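Local coordinates for protein alkaline serine protease (Pseudoalteromonas sp., PDB 1Y9Z) that probably cleaves peptide bonds as a cold-adapted, subtilisin-like alkaline serine protease, with calcium and sodium ions bound to its fold, at residues A70-A75 against T372-G377; G150-A155 against S173-A178; S190-Q195 against D411-Y416; V196-P201 against G417-V422. All blocks are in the same frame, centred on the assembly; numbering follows the deposited sequence.

Contact 1 (A70-A75 against T372-G377); sequences AGTIAA and TPHVSG
Pro373 O, which accepts from Gly377 N at 2.8 Å, is also touched by Ile73 CG1 of the other helix, a van der Waals contact of 3.6 Å. The same methylene reaches 3.6 Å from Pro373 CB, the isoleucine chain crossing the proline at about a right angle, while its CD1 comes to 4.0 Å from Ser376 OG. That hydroxyl is hydrogen-bonded to Thr127. At Gly377 the backbones come close, with Ile73 CA and Gly377 CA 4.9 Å apart.

Thr72 makes the second point of contact. Its CG2 stands 3.4 Å above the centre of the His374 ring, 12° off the ring normal, in a CH-pi contact. Although the CB of His374 points away from helix 65-74, CG sits beside the backbone N (chi1 -80°) and the ring is thereby carried back over the threonine methyl. A bond from ND1 to Met370 O steadies the ring's rotation. Thr72 CG2 also meets Pro373 CG, at 3.8 Å.

The segments incline by 33°; their helices begin near His65 and at Thr368-Ser369, which line the phenylmethanesulfonic acid pocket. This is the buried central helix pair that carries the catalytic histidine and serine in subtilases.

Contact 2 (G150-A155 against S173-A178); sequences GVLLIA and SVMSVA. With NA (sodium ion), chain F; NA (sodium ion), chain E.
Two neighbouring parallel strands of the subtilisin-like alpha/beta domain meet here, Leu153 to Ala155 running beside Val174 to Val177. Three backbone bonds join them, Met175 N to Leu153 O, Ala155 N to Met175 O and Val177 N to Ala155 O, each 2.9 Å long. Met175 and Ala155 thus each use both N-H and C=O across the pair. Where the strands begin, a water takes the place of a direct bond: it accepts from Leu153 N and donates to Ser173 O.

On one face, Val174 CG1, anti to the backbone N (chi1 -176°), lies 3.7 Å from Ala155 CB; this sets the other methyl, CG2, beside the backbone N and against Leu153 CB at 3.8 Å. On the opposite face Ile154 and Met175 lie side by side and point the same way, Ile154 CG1 being 4.0 Å from Met175 SD. Further along, Ile154 CG2 meets Val177 CG2 at 3.6 Å as the two side chains cross obliquely. Val174 O is a sodium ligand, lying 2.2 Å from one modelled ion and 3.0 Å from the other; the two sites are so close together that they are probably alternatives.

Strand 152-156 is paired on its other side with strand 125-128, and strand 174-180 with strand 196-201. Leu143 of helix 137-148 covers Leu153 and Val174, whereas Leu152 and Met175 face helix 391-401 and Ile154 packs on helix 368-385.

Contact 3 (S190-Q195 against D411-Y416); sequences SQYTDQ and DNQTGY. With NA (sodium ion), chain F; NA (sodium ion), chain E; CA (calcium ion), chain D.
Asn412 lays its side chain alongside the peptide that joins Thr193 to Asp194, with CG 3.3 Å from Thr193 O and ND2 3.6 Å from Asp194 CA. The amide makes no hydrogen bond to that carbonyl, since the angle from ND2 is poor. The direct backbone bonding is weak: Thr193 N gives Asn412 O a bent bond of 3.3 Å (129° at the hydrogen), and Tyr192 CA-H points to the same oxygen.

Gln413 lies beside Tyr192, amide and ring planes 24° apart, with OE1 3.7 Å from Tyr192 CB. Its chain bends at chi2 (73°), which returns the amide to the tyrosine although CB points away. A water lies between the loops, within hydrogen-bonding distance of Ser190 OG, Gln191 O and Gln413 O.

Both loops carry metal ligands. Gln195 offers its O to one sodium site and its OE1 to the other. Asp411 OD1 binds calcium, while OD2 accepts from Thr414 N at 2.7 Å, an Asx motif, and from Thr414 OG1 at 2.8 Å.

The first loop connects strands 174-180 and 196-201; the second runs between helices 391-401 and 421-430, and beyond the contact the backbone N of Tyr416 bonds to Glu197 O.

Contact 4 (V196-P201 against G417-V422); sequences VEISGP and GMINAV. With NA (sodium ion), chain F.
Backbone hydrogen bonds join Ser199 to both neighbours of Met418. Ser199 N donates to Gly417 O at 2.8 Å, and Ser199 O accepts from Ile419 N at 3.2 Å. The result is a single bridge, Ser199 to Met418, and both polar backbone atoms of Ser199 are satisfied across it. Its hydroxyl is held elsewhere, by Thr414 O.

Strand 196-201 follows strand 174-180 in the parallel sheet of the subtilisin-like domain, and segment 417-422 approaches it as the lead-in to helix 421-430. Asn420 occupies the N-cap of that helix, its OD1 accepting from Ala423 N.

Side-chain packing flanks the bridge. Ile198 CD1 reaches 3.7 Å from Ile419 CB, the two isoleucines meeting at a slant; with CG1 anti to the backbone N (chi1 -162°), the chain of Ile198 passes on its way close to Gly417 O, which lies 3.4 Å from Ile198 CG1. Met418 starts out from CB pointing away from the strand, but bends at chi2 (67°) and comes back, placing SD 3.7 Å from Ser199 O and close to Gly200 CA. Its CE ends 3.8 Å from Pro201 CG, the two side chains crossing at about a right angle. Val375 and Val378 of helix 368-385 pack on Ile198 and Ile419, respectively.

Charged and metal interactions belong to Glu197: OE1 binds a sodium ion, which lies 2.8 Å from it, and OE2 forms a salt bridge with Arg395.

Overall arrangement
All four contacts belong to the subtilisin-like domain. Along the chain, contact 2 falls between the two segments of contact 1 and closes before contacts 3 and 4 open; these alternate with contact 1, and all but contact 2 join parts over 200 residues apart. Contact 1, beside the phenylmethanesulfonic acid pocket, lies about 14 Å from contact 2 and 13 Å from contact 4, centre to centre, touching both through helix 368-385. Contacts 2 and 4 share the central sheet. The paired sodium sites lie where contacts 2 and 3 meet, one also at contact 4, joining strand 174-180 to the turn into strand 196-201. Late segments reach that strand through backbone bonds; calcium sits within the late loop.

Contact 1 (A70-A75 against T372-G377)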
# COMPACT_ATOMS: atom_id res chain seq x y z
N ALA A 70 -6.59 -7.05 -0.45
CA ALA A 70 -6.53 -8.51 -0.57
C ALA A 70 -5.27 -8.95 -1.32
O ALA A 70 -4.65 -9.95 -0.95
CB ALA A 70 -7.77 -9.02 -1.28
N GLY A 71 -4.91 -8.22 -2.36
CA GLY A 71 -3.72 -8.56 -3.13
C GLY A 71 -2.46 -8.48 -2.29
O GLY A 71 -1.53 -9.28 -2.46
N THR A 72 -2.40 -7.52 -1.37
CA THR A 72 -1.23 -7.39 -0.51
C THR A 72 -1.12 -8.60 0.42
O THR A 72 -0.02 -9.07 0.73
CB THR A 72 -1.30 -6.09 0.32
OG1 THR A 72 -1.21 -4.97 -0.56
CG2 THR A 72 -0.17 -6.03 1.33
N ILE A 73 -2.26 -9.11 0.84
CA ILE A 73 -2.32 -10.27 1.73
C ILE A 73 -2.08 -11.59 1.01
O ILE A 73 -1.37 -12.46 1.52
CB ILE A 73 -3.70 -10.35 2.43
CG1 ILE A 73 -3.86 -9.18 3.40
CG2 ILE A 73 -3.84 -11.68 3.17
CD1 ILE A 73 -5.27 -9.01 3.93
N ALA A 74 -2.66 -11.75 -0.18
CA ALA A 74 -2.55 -13.03 -0.87
C ALA A 74 -2.56 -13.07 -2.39
O ALA A 74 -3.09 -14.02 -2.97
CB ALA A 74 -3.62 -13.97 -0.33
N ALA A 75 -2.01 -12.06 -3.06
CA ALA A 75 -1.96 -12.13 -4.52
C ALA A 75 -1.22 -13.43 -4.82
O ALA A 75 -0.18 -13.72 -4.23
CB ALA A 75 -1.21 -10.94 -5.10
N THR A 372 -1.71 -1.78 6.60
CA THR A 372 -2.49 -2.71 7.40
C THR A 372 -2.45 -4.16 6.90
O THR A 372 -2.16 -5.07 7.67
CB THR A 372 -3.94 -2.20 7.53
OG1 THR A 372 -3.93 -0.95 8.24
CG2 THR A 372 -4.80 -3.19 8.31
N PRO A 373 -2.75 -4.41 5.60
CA PRO A 373 -2.71 -5.80 5.12
C PRO A 373 -1.31 -6.43 5.17
O PRO A 373 -1.19 -7.65 5.21
CB PRO A 373 -3.26 -5.69 3.69
CG PRO A 373 -2.97 -4.28 3.30
CD PRO A 373 -3.28 -3.51 4.57
N HIS A 374 -0.27 -5.61 5.16
CA HIS A 374 1.08 -6.16 5.27
C HIS A 374 1.19 -6.73 6.68
O HIS A 374 1.71 -7.82 6.89
CB HIS A 374 2.16 -5.09 5.08
CG HIS A 374 2.43 -4.73 3.65
ND1 HIS A 374 1.75 -3.72 2.99
CD2 HIS A 374 3.31 -5.24 2.75
CE1 HIS A 374 2.21 -3.62 1.76
NE2 HIS A 374 3.15 -4.53 1.58
N VAL A 375 0.70 -5.97 7.65
CA VAL A 375 0.75 -6.38 9.05
C VAL A 375 -0.16 -7.57 9.36
O VAL A 375 0.28 -8.52 10.01
CB VAL A 375 0.39 -5.19 9.99
CG1 VAL A 375 0.30 -5.66 11.43
CG2 VAL A 375 1.45 -4.10 9.86
N SER A 376 -1.40 -7.53 8.90
CA SER A 376 -2.32 -8.63 9.16
C SER A 376 -1.93 -9.87 8.35
O SER A 376 -2.12 -10.99 8.81
CB SER A 376 -3.76 -8.22 8.85
OG SER A 376 -3.93 -7.83 7.50
N GLY A 377 -1.37 -9.66 7.16
CA GLY A 377 -0.93 -10.79 6.35
C GLY A 377 0.21 -11.49 7.06
O GLY A 377 0.22 -12.71 7.18

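Contact 2 (G150-A155 against S173-A178)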
# COMPACT_ATOMS: atom_id res chain seq x y z
N GLY A 150 -9.74 -14.58 21.64
CA GLY A 150 -8.70 -15.11 20.78
C GLY A 150 -8.63 -14.63 19.34
O GLY A 150 -7.89 -15.20 18.54
N VAL A 151 -9.37 -13.58 19.01
CA VAL A 151 -9.35 -13.04 17.65
C VAL A 151 -8.43 -11.82 17.58
O VAL A 151 -8.61 -10.86 18.33
CB VAL A 151 -10.76 -12.62 17.20
CG1 VAL A 151 -10.71 -12.07 15.77
CG2 VAL A 151 -11.71 -13.81 17.28
N LEU A 152 -7.46 -11.87 16.67
CA LEU A 152 -6.52 -10.76 16.51
C LEU A 152 -7.15 -9.70 15.60
O LEU A 152 -7.54 -9.99 14.47
CB LEU A 152 -5.20 -11.26 15.90
CG LEU A 152 -4.06 -10.25 15.71
CD1 LEU A 152 -3.64 -9.67 17.05
CD2 LEU A 152 -2.88 -10.95 15.05
N LEU A 153 -7.24 -8.48 16.11
CA LEU A 153 -7.83 -7.36 15.39
C LEU A 153 -6.75 -6.36 14.97
O LEU A 153 -5.96 -5.90 15.80
CB LEU A 153 -8.87 -6.67 16.27
CG LEU A 153 -9.93 -7.60 16.89
CD1 LEU A 153 -10.81 -6.81 17.84
CD2 LEU A 153 -10.77 -8.24 15.79
N ILE A 154 -6.75 -6.00 13.69
CA ILE A 154 -5.76 -5.08 13.14
C ILE A 154 -6.46 -4.06 12.25
O ILE A 154 -7.32 -4.42 11.45
CB ILE A 154 -4.71 -5.88 12.33
CG1 ILE A 154 -4.04 -6.91 13.24
CG2 ILE A 154 -3.67 -4.94 11.73
CD1 ILE A 154 -3.18 -7.93 12.51
N ALA A 155 -6.10 -2.78 12.39
CA ALA A 155 -6.73 -1.73 11.60
C ALA A 155 -5.81 -0.55 11.28
O ALA A 155 -4.79 -0.35 11.94
CB ALA A 155 -7.98 -1.23 12.32
N SER A 173 -8.03 -3.01 22.02
CA SER A 173 -8.13 -4.39 21.54
C SER A 173 -7.71 -4.56 20.09
O SER A 173 -7.72 -5.68 19.56
CB SER A 173 -9.58 -4.86 21.68
OG SER A 173 -10.44 -4.06 20.88
N VAL A 174 -7.32 -3.46 19.45
CA VAL A 174 -6.94 -3.47 18.04
C VAL A 174 -5.55 -2.90 17.80
O VAL A 174 -5.16 -1.92 18.44
CB VAL A 174 -7.95 -2.64 17.21
CG1 VAL A 174 -7.63 -2.72 15.73
CG2 VAL A 174 -9.37 -3.11 17.50
N MET A 175 -4.80 -3.51 16.88
CA MET A 175 -3.47 -3.01 16.55
C MET A 175 -3.63 -1.85 15.56
O MET A 175 -4.19 -2.03 14.48
CB MET A 175 -2.61 -4.09 15.88
CG MET A 175 -2.26 -5.28 16.76
SD MET A 175 -1.07 -6.36 15.93
CE MET A 175 0.47 -5.54 16.34
N SER A 176 -3.15 -0.67 15.94
CA SER A 176 -3.23 0.50 15.07
C SER A 176 -1.97 0.51 14.21
O SER A 176 -0.85 0.59 14.73
CB SER A 176 -3.31 1.78 15.90
OG SER A 176 -3.31 2.92 15.06
N VAL A 177 -2.15 0.45 12.90
CA VAL A 177 -1.04 0.40 11.95
C VAL A 177 -0.72 1.71 11.23
O VAL A 177 -1.61 2.33 10.64
CB VAL A 177 -1.30 -0.68 10.89
CG1 VAL A 177 -0.13 -0.76 9.92
CG2 VAL A 177 -1.53 -2.02 11.56
N ALA A 178 0.55 2.09 11.27
CA ALA A 178 1.04 3.29 10.60
C ALA A 178 1.71 2.93 9.28
O ALA A 178 2.07 1.77 9.05
CB ALA A 178 2.03 4.02 11.50
NA NA F . -2.99 0.06 18.88
NA NA E . -5.33 0.18 19.22
O HOH W 1 -5.80 -7.34 18.32

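Contact 3 (S190-Q195 against D411-Y416)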
# COMPACT_ATOMS: atom_id res chain seq x y z
N SER A 190 0.25 9.67 7.44
CA SER A 190 -0.05 8.70 8.49
C SER A 190 -0.31 9.34 9.85
O SER A 190 0.57 9.96 10.43
CB SER A 190 1.09 7.68 8.59
OG SER A 190 0.74 6.58 9.39
N GLN A 191 -1.54 9.18 10.35
CA GLN A 191 -1.90 9.76 11.63
C GLN A 191 -1.00 9.23 12.75
O GLN A 191 -0.71 8.04 12.82
CB GLN A 191 -3.38 9.47 11.93
CG GLN A 191 -4.32 10.38 11.15
CD GLN A 191 -5.76 9.94 11.18
OE1 GLN A 191 -6.36 9.75 12.25
NE2 GLN A 191 -6.35 9.77 10.00
N TYR A 192 -0.56 10.14 13.61
CA TYR A 192 0.32 9.79 14.71
C TYR A 192 -0.41 9.91 16.04
O TYR A 192 -0.92 10.98 16.40
CB TYR A 192 1.57 10.68 14.69
CG TYR A 192 1.30 12.16 14.74
CD1 TYR A 192 0.89 12.86 13.59
CD2 TYR A 192 1.43 12.87 15.93
CE1 TYR A 192 0.62 14.23 13.65
CE2 TYR A 192 1.16 14.23 15.99
CZ TYR A 192 0.76 14.91 14.85
OH TYR A 192 0.50 16.26 14.94
N THR A 193 -0.47 8.81 16.79
CA THR A 193 -1.16 8.78 18.07
C THR A 193 -0.44 7.87 19.04
O THR A 193 0.47 7.13 18.65
CB THR A 193 -2.60 8.23 17.93
OG1 THR A 193 -2.52 6.80 17.79
CG2 THR A 193 -3.30 8.82 16.72
N ASP A 194 -0.85 7.90 20.31
CA ASP A 194 -0.23 7.03 21.29
C ASP A 194 -0.78 5.61 21.19
O ASP A 194 -0.41 4.74 21.97
CB ASP A 194 -0.38 7.59 22.72
CG ASP A 194 -1.81 7.88 23.11
OD1 ASP A 194 -2.74 7.57 22.34
OD2 ASP A 194 -2.01 8.43 24.22
N GLN A 195 -1.66 5.40 20.21
CA GLN A 195 -2.22 4.07 19.96
C GLN A 195 -1.44 3.39 18.84
O GLN A 195 -1.40 2.16 18.78
CB GLN A 195 -3.70 4.16 19.56
CG GLN A 195 -4.69 4.27 20.71
CD GLN A 195 -4.88 2.95 21.46
OE1 GLN A 195 -4.94 1.88 20.85
NE2 GLN A 195 -5.01 3.03 22.78
N ASP A 411 7.22 5.30 19.36
CA ASP A 411 6.85 6.68 19.08
C ASP A 411 5.48 6.71 18.41
O ASP A 411 5.01 5.68 17.90
CB ASP A 411 7.91 7.40 18.23
CG ASP A 411 8.26 6.65 16.97
OD1 ASP A 411 9.33 6.00 16.94
OD2 ASP A 411 7.47 6.72 16.01
N ASN A 412 4.84 7.87 18.41
CA ASN A 412 3.50 8.02 17.83
C ASN A 412 3.45 7.90 16.31
O ASN A 412 2.39 7.61 15.75
CB ASN A 412 2.88 9.35 18.24
CG ASN A 412 2.57 9.43 19.73
OD1 ASN A 412 1.94 10.39 20.18
ND2 ASN A 412 3.00 8.43 20.49
N GLN A 413 4.57 8.12 15.65
CA GLN A 413 4.61 8.03 14.19
C GLN A 413 4.70 6.60 13.66
O GLN A 413 3.98 6.23 12.74
CB GLN A 413 5.78 8.84 13.63
CG GLN A 413 5.56 10.34 13.61
CD GLN A 413 5.63 10.97 14.99
OE1 GLN A 413 4.99 11.99 15.24
NE2 GLN A 413 6.42 10.39 15.88
N THR A 414 5.58 5.81 14.26
CA THR A 414 5.81 4.44 13.80
C THR A 414 5.55 3.31 14.80
O THR A 414 5.77 2.14 14.48
CB THR A 414 7.26 4.31 13.29
OG1 THR A 414 8.17 4.56 14.37
CG2 THR A 414 7.52 5.32 12.18
N GLY A 415 5.08 3.65 15.99
CA GLY A 415 4.84 2.63 16.99
C GLY A 415 6.14 1.94 17.37
O GLY A 415 7.15 2.61 17.59
N TYR A 416 6.13 0.62 17.45
CA TYR A 416 7.33 -0.12 17.79
C TYR A 416 8.26 -0.27 16.59
O TYR A 416 9.41 -0.71 16.73
CB TYR A 416 6.97 -1.50 18.35
CG TYR A 416 6.38 -1.43 19.74
CD1 TYR A 416 7.15 -0.98 20.82
CD2 TYR A 416 5.05 -1.77 19.98
CE1 TYR A 416 6.61 -0.88 22.10
CE2 TYR A 416 4.50 -1.66 21.25
CZ TYR A 416 5.28 -1.22 22.31
OH TYR A 416 4.73 -1.10 23.56
NA NA F . -2.99 0.06 18.88
NA NA E . -5.33 0.18 19.22
CA CA D . 10.98 4.42 17.34
O HOH W 2 1.75 7.40 11.70
O HOH W 3 9.47 2.96 16.14

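Contact 4 (V196-P201 against G417-V422)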
# COMPACT_ATOMS: atom_id res chain seq x y z
N VAL A 196 -0.84 4.17 17.94
CA VAL A 196 -0.06 3.60 16.84
C VAL A 196 0.88 2.58 17.46
O VAL A 196 1.68 2.90 18.34
CB VAL A 196 0.73 4.68 16.07
CG1 VAL A 196 1.71 4.03 15.09
CG2 VAL A 196 -0.24 5.56 15.30
N GLU A 197 0.78 1.35 16.97
CA GLU A 197 1.52 0.23 17.53
C GLU A 197 2.62 -0.37 16.67
O GLU A 197 3.65 -0.81 17.19
CB GLU A 197 0.49 -0.85 17.87
CG GLU A 197 0.88 -1.87 18.90
CD GLU A 197 -0.32 -2.69 19.33
OE1 GLU A 197 -1.39 -2.09 19.55
OE2 GLU A 197 -0.19 -3.93 19.46
N ILE A 198 2.41 -0.40 15.36
CA ILE A 198 3.40 -1.00 14.48
C ILE A 198 3.26 -0.38 13.09
O ILE A 198 2.22 0.20 12.77
CB ILE A 198 3.17 -2.54 14.44
CG1 ILE A 198 4.40 -3.25 13.89
CG2 ILE A 198 1.94 -2.86 13.60
CD1 ILE A 198 4.39 -4.74 14.15
N SER A 199 4.31 -0.48 12.29
CA SER A 199 4.31 0.09 10.95
C SER A 199 4.40 -0.94 9.84
O SER A 199 4.88 -2.06 10.04
CB SER A 199 5.48 1.06 10.79
OG SER A 199 5.39 2.14 11.71
N GLY A 200 3.94 -0.54 8.66
CA GLY A 200 3.99 -1.41 7.50
C GLY A 200 4.14 -0.56 6.25
O GLY A 200 3.96 0.65 6.30
N PRO A 201 4.51 -1.18 5.12
CA PRO A 201 4.69 -0.46 3.86
C PRO A 201 3.38 0.23 3.48
O PRO A 201 2.34 -0.43 3.36
CB PRO A 201 5.06 -1.58 2.88
CG PRO A 201 5.79 -2.56 3.77
CD PRO A 201 4.92 -2.59 5.00
N GLY A 417 7.78 0.11 15.41
CA GLY A 417 8.62 0.02 14.23
C GLY A 417 8.06 -0.83 13.11
O GLY A 417 6.87 -1.14 13.07
N MET A 418 8.94 -1.21 12.19
CA MET A 418 8.56 -2.02 11.04
C MET A 418 8.35 -3.48 11.42
O MET A 418 9.22 -4.09 12.05
CB MET A 418 9.63 -1.92 9.95
CG MET A 418 9.24 -2.58 8.64
SD MET A 418 7.88 -1.69 7.85
CE MET A 418 8.50 -1.56 6.17
N ILE A 419 7.21 -4.04 11.03
CA ILE A 419 6.92 -5.43 11.33
C ILE A 419 8.00 -6.32 10.71
O ILE A 419 8.49 -6.04 9.61
CB ILE A 419 5.51 -5.82 10.80
CG1 ILE A 419 5.14 -7.22 11.29
CG2 ILE A 419 5.48 -5.73 9.27
CD1 ILE A 419 3.67 -7.55 11.14
N ASN A 420 8.37 -7.37 11.42
CA ASN A 420 9.42 -8.29 10.98
C ASN A 420 8.94 -9.73 11.14
O ASN A 420 8.98 -10.28 12.24
CB ASN A 420 10.69 -8.06 11.82
CG ASN A 420 11.89 -8.81 11.28
OD1 ASN A 420 11.79 -9.97 10.89
ND2 ASN A 420 13.04 -8.15 11.27
N ALA A 421 8.51 -10.33 10.04
CA ALA A 421 7.99 -11.69 10.05
C ALA A 421 8.99 -12.73 10.56
O ALA A 421 8.65 -13.56 11.40
CB ALA A 421 7.52 -12.08 8.66
N VAL A 422 10.22 -12.68 10.05
CA VAL A 422 11.25 -13.62 10.45
C VAL A 422 11.53 -13.58 11.95
O VAL A 422 11.54 -14.61 12.62
CB VAL A 422 12.57 -13.35 9.69
CG1 VAL A 422 13.64 -14.35 10.13
CG2 VAL A 422 12.33 -13.45 8.20
NA NA F . -2.99 0.06 18.88